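Local coordinates for outer membrane protein OMP121 (Bacteroides thetaiotaomicron, PDB 5FQ8) that belongs to the TonB-dependent receptors of the outer membrane and probably takes up nutrients across it, binding calcium and magnesium ions, at residues Leu101-Gly106 with Asn159-Ile164. Residues are numbered along the deposited sequence; the frame is centred on the assembly and turned at random.
Sequences LYVVDG and NGVVMI
L101 starts a parallel strand pairing by lying in register with V161 and bonding to the residues on either side of it, and the ladder that follows illustrates how the plug domain of a TonB-dependent receptor, the globular unit held within the barrel, joins strands distant in sequence. Strands 101-103 and 161-164 run 14° from parallel. In the mixed four-stranded sheet, strand 101-103 is an outer strand, though Y102 also has a backbone hydrogen bond to L109, and strand 138-144 flanks the other side of 161-166.

The N-H of L101 reaches G160 O, and L101 O in turn receives the N-H of V162 at 3.0 Å, a donor that stands above the carbonyl plane. This is the usual parallel pattern, while V161 CA adds a longer C-H...O contact to the same L101 oxygen.

Y102 turns to the opposite face, where its ring lies beside V162, both side chains pointing the same way. Ring atom CD2 is 4.0 Å from V162 CB and as close to CG1. CG of the tyrosine is anti to its carbonyl carbon (chi1 -70°), which sets the ring alongside the valine; M61 touches both residues.

V103 returns to the face of L101 and takes up the next pair of bonds. Its N-H points almost straight at V162 O (176° at the hydrogen), and its oxygen accepts I164 N at 2.8 Å. The V103 and V161 side chains meet at an angle, V103 CG2 lying 3.9 Å from V161 CG1, and V103 CB lies near M163 CG.

After V103 the chain leaves the ladder, and V104 turns its side chain away. D105 O accepts a hydrogen bond from K387 NZ, in the barrel strand 376-394, linking plug to wall, and the peptide bond between D105 C and G106 N is modelled as cis.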
ATOM      1  N   LEU B 101       2.862   8.166 -34.744  1.00 26.74           N
ATOM      2  CA  LEU B 101       4.162   8.420 -34.148  1.00 26.79           C
ATOM      3  C   LEU B 101       4.464   9.908 -34.214  1.00 26.91           C
ATOM      4  O   LEU B 101       4.683  10.451 -35.298  1.00 27.32           O
ATOM      5  CB  LEU B 101       5.232   7.626 -34.880  1.00 27.22           C
ATOM      6  CG  LEU B 101       6.648   7.978 -34.470  1.00 27.38           C
ATOM      7  CD1 LEU B 101       6.837   7.638 -33.019  1.00 26.99           C
ATOM      8  CD2 LEU B 101       7.608   7.220 -35.322  1.00 27.86           C
ATOM      9  N   TYR B 102       4.490  10.568 -33.066  1.00 26.61           N
ATOM     10  CA  TYR B 102       4.919  11.953 -33.008  1.00 26.76           C
ATOM     11  C   TYR B 102       6.439  12.028 -33.091  1.00 27.10           C
ATOM     12  O   TYR B 102       7.134  11.397 -32.297  1.00 26.99           O
ATOM     13  CB  TYR B 102       4.432  12.598 -31.717  1.00 26.36           C
ATOM     14  CG  TYR B 102       2.953  12.835 -31.624  1.00 26.08           C
ATOM     15  CD1 TYR B 102       2.094  11.822 -31.257  1.00 25.77           C
ATOM     16  CD2 TYR B 102       2.417  14.090 -31.857  1.00 26.17           C
ATOM     17  CE1 TYR B 102       0.746  12.038 -31.135  1.00 25.55           C
ATOM     18  CE2 TYR B 102       1.076  14.312 -31.735  1.00 25.95           C
ATOM     19  CZ  TYR B 102       0.240  13.279 -31.372  1.00 25.64           C
ATOM     20  OH  TYR B 102      -1.107  13.488 -31.245  1.00 25.45           O
ATOM     21  N   VAL B 103       6.959  12.800 -34.038  1.00 27.55           N
ATOM     22  CA  VAL B 103       8.397  12.951 -34.250  1.00 27.95           C
ATOM     23  C   VAL B 103       8.736  14.434 -34.201  1.00 28.16           C
ATOM     24  O   VAL B 103       8.164  15.221 -34.954  1.00 47.83           O
ATOM     25  CB  VAL B 103       8.828  12.344 -35.599  1.00 28.43           C
ATOM     26  CG1 VAL B 103      10.295  12.484 -35.792  1.00 28.88           C
ATOM     27  CG2 VAL B 103       8.442  10.900 -35.673  1.00 28.27           C
ATOM     28  N   VAL B 104       9.655  14.832 -33.332  1.00 28.18           N
ATOM     29  CA  VAL B 104       9.803  16.249 -33.022  1.00 28.30           C
ATOM     30  C   VAL B 104      11.007  16.896 -33.706  1.00 58.32           C
ATOM     31  O   VAL B 104      10.858  17.923 -34.363  1.00 43.83           O
ATOM     32  CB  VAL B 104       9.799  16.506 -31.504  1.00 27.92           C
ATOM     33  CG1 VAL B 104      10.373  17.849 -31.228  1.00 28.20           C
ATOM     34  CG2 VAL B 104       8.376  16.485 -31.014  1.00 27.44           C
ATOM     35  N   ASP B 105      12.213  16.366 -33.583  1.00 29.13           N
ATOM     36  CA  ASP B 105      13.274  17.111 -34.281  1.00 29.75           C
ATOM     37  C   ASP B 105      14.526  16.400 -34.784  1.00 43.55           C
ATOM     38  O   ASP B 105      15.605  16.946 -34.604  1.00 42.34           O
ATOM     39  CB  ASP B 105      13.784  18.247 -33.376  1.00 29.81           C
ATOM     40  CG  ASP B 105      13.075  19.577 -33.608  1.00 29.88           C
ATOM     41  OD1 ASP B 105      12.732  19.899 -34.757  1.00 30.17           O
ATOM     42  OD2 ASP B 105      12.867  20.316 -32.619  1.00 29.68           O
ATOM     43  N   GLY B 106      14.448  15.233 -35.421  1.00 31.41           N
ATOM     44  CA  GLY B 106      13.274  14.408 -35.554  1.00 29.81           C
ATOM     45  C   GLY B 106      13.543  13.146 -34.767  1.00 32.87           C
ATOM     46  O   GLY B 106      14.151  12.192 -35.256  1.00 32.13           O
ATOM     47  N   ASN B 159       0.808   3.822 -38.143  1.00 27.66           N
ATOM     48  CA  ASN B 159      -0.351   4.545 -37.666  1.00 27.30           C
ATOM     49  C   ASN B 159      -0.343   5.972 -38.130  1.00 27.43           C
ATOM     50  O   ASN B 159      -1.190   6.756 -37.702  1.00 35.20           O
ATOM     51  CB  ASN B 159      -0.428   4.481 -36.140  1.00 26.76           C
ATOM     52  CG  ASN B 159      -1.085   3.211 -35.650  1.00 32.55           C
ATOM     53  OD1 ASN B 159      -2.189   2.874 -36.054  1.00 39.83           O
ATOM     54  ND2 ASN B 159      -0.389   2.477 -34.808  1.00 28.71           N
ATOM     55  N   GLY B 160       0.574   6.307 -39.021  1.00 27.87           N
ATOM     56  CA  GLY B 160       0.798   7.677 -39.412  1.00 28.04           C
ATOM     57  C   GLY B 160       1.898   8.323 -38.595  1.00 27.90           C
ATOM     58  O   GLY B 160       2.319   7.836 -37.542  1.00 27.58           O
ATOM     59  N   VAL B 161       2.370   9.455 -39.095  1.00 28.18           N
ATOM     60  CA  VAL B 161       3.437  10.202 -38.447  1.00 28.15           C
ATOM     61  C   VAL B 161       3.034  11.660 -38.343  1.00 28.11           C
ATOM     62  O   VAL B 161       2.507  12.232 -39.299  1.00 28.41           O
ATOM     63  CB  VAL B 161       4.765  10.073 -39.215  1.00 28.67           C
ATOM     64  CG1 VAL B 161       5.799  10.915 -38.549  1.00 28.67           C
ATOM     65  CG2 VAL B 161       5.213   8.641 -39.260  1.00 28.74           C
ATOM     66  N   VAL B 162       3.277  12.260 -37.193  1.00 27.78           N
ATOM     67  CA  VAL B 162       3.081  13.689 -37.000  1.00 27.79           C
ATOM     68  C   VAL B 162       4.456  14.308 -36.812  1.00 44.31           C
ATOM     69  O   VAL B 162       4.999  14.313 -35.704  1.00 31.41           O
ATOM     70  CB  VAL B 162       2.180  14.000 -35.806  1.00 27.28           C
ATOM     71  CG1 VAL B 162       2.196  15.467 -35.571  1.00 27.35           C
ATOM     72  CG2 VAL B 162       0.786  13.526 -36.062  1.00 27.10           C
ATOM     73  N   MET B 163       5.027  14.828 -37.886  1.00 28.57           N
ATOM     74  CA  MET B 163       6.337  15.450 -37.833  1.00 28.89           C
ATOM     75  C   MET B 163       6.187  16.898 -37.411  1.00 28.88           C
ATOM     76  O   MET B 163       5.618  17.705 -38.146  1.00 54.24           O
ATOM     77  CB  MET B 163       7.025  15.364 -39.187  1.00 29.51           C
ATOM     78  CG  MET B 163       7.706  14.065 -39.451  1.00 49.50           C
ATOM     79  SD  MET B 163       8.122  13.948 -41.172  1.00 56.36           S
ATOM     80  CE  MET B 163       8.734  15.600 -41.481  1.00 68.97           C
ATOM     81  N   ILE B 164       6.700  17.226 -36.265  1.00 28.66           N
ATOM     82  CA  ILE B 164       6.718  18.604 -35.797  1.00 28.71           C
ATOM     83  C   ILE B 164       8.118  19.176 -35.987  1.00 29.19           C
ATOM     84  O   ILE B 164       9.110  18.449 -35.934  1.00 29.30           O
ATOM     85  CB  ILE B 164       6.246  18.676 -34.334  1.00 28.18           C
ATOM     86  CG1 ILE B 164       4.762  18.350 -34.268  1.00 27.80           C
ATOM     87  CG2 ILE B 164       6.485  20.038 -33.731  1.00 28.28           C
ATOM     88  CD1 ILE B 164       4.185  18.545 -32.903  1.00 32.25           C
TER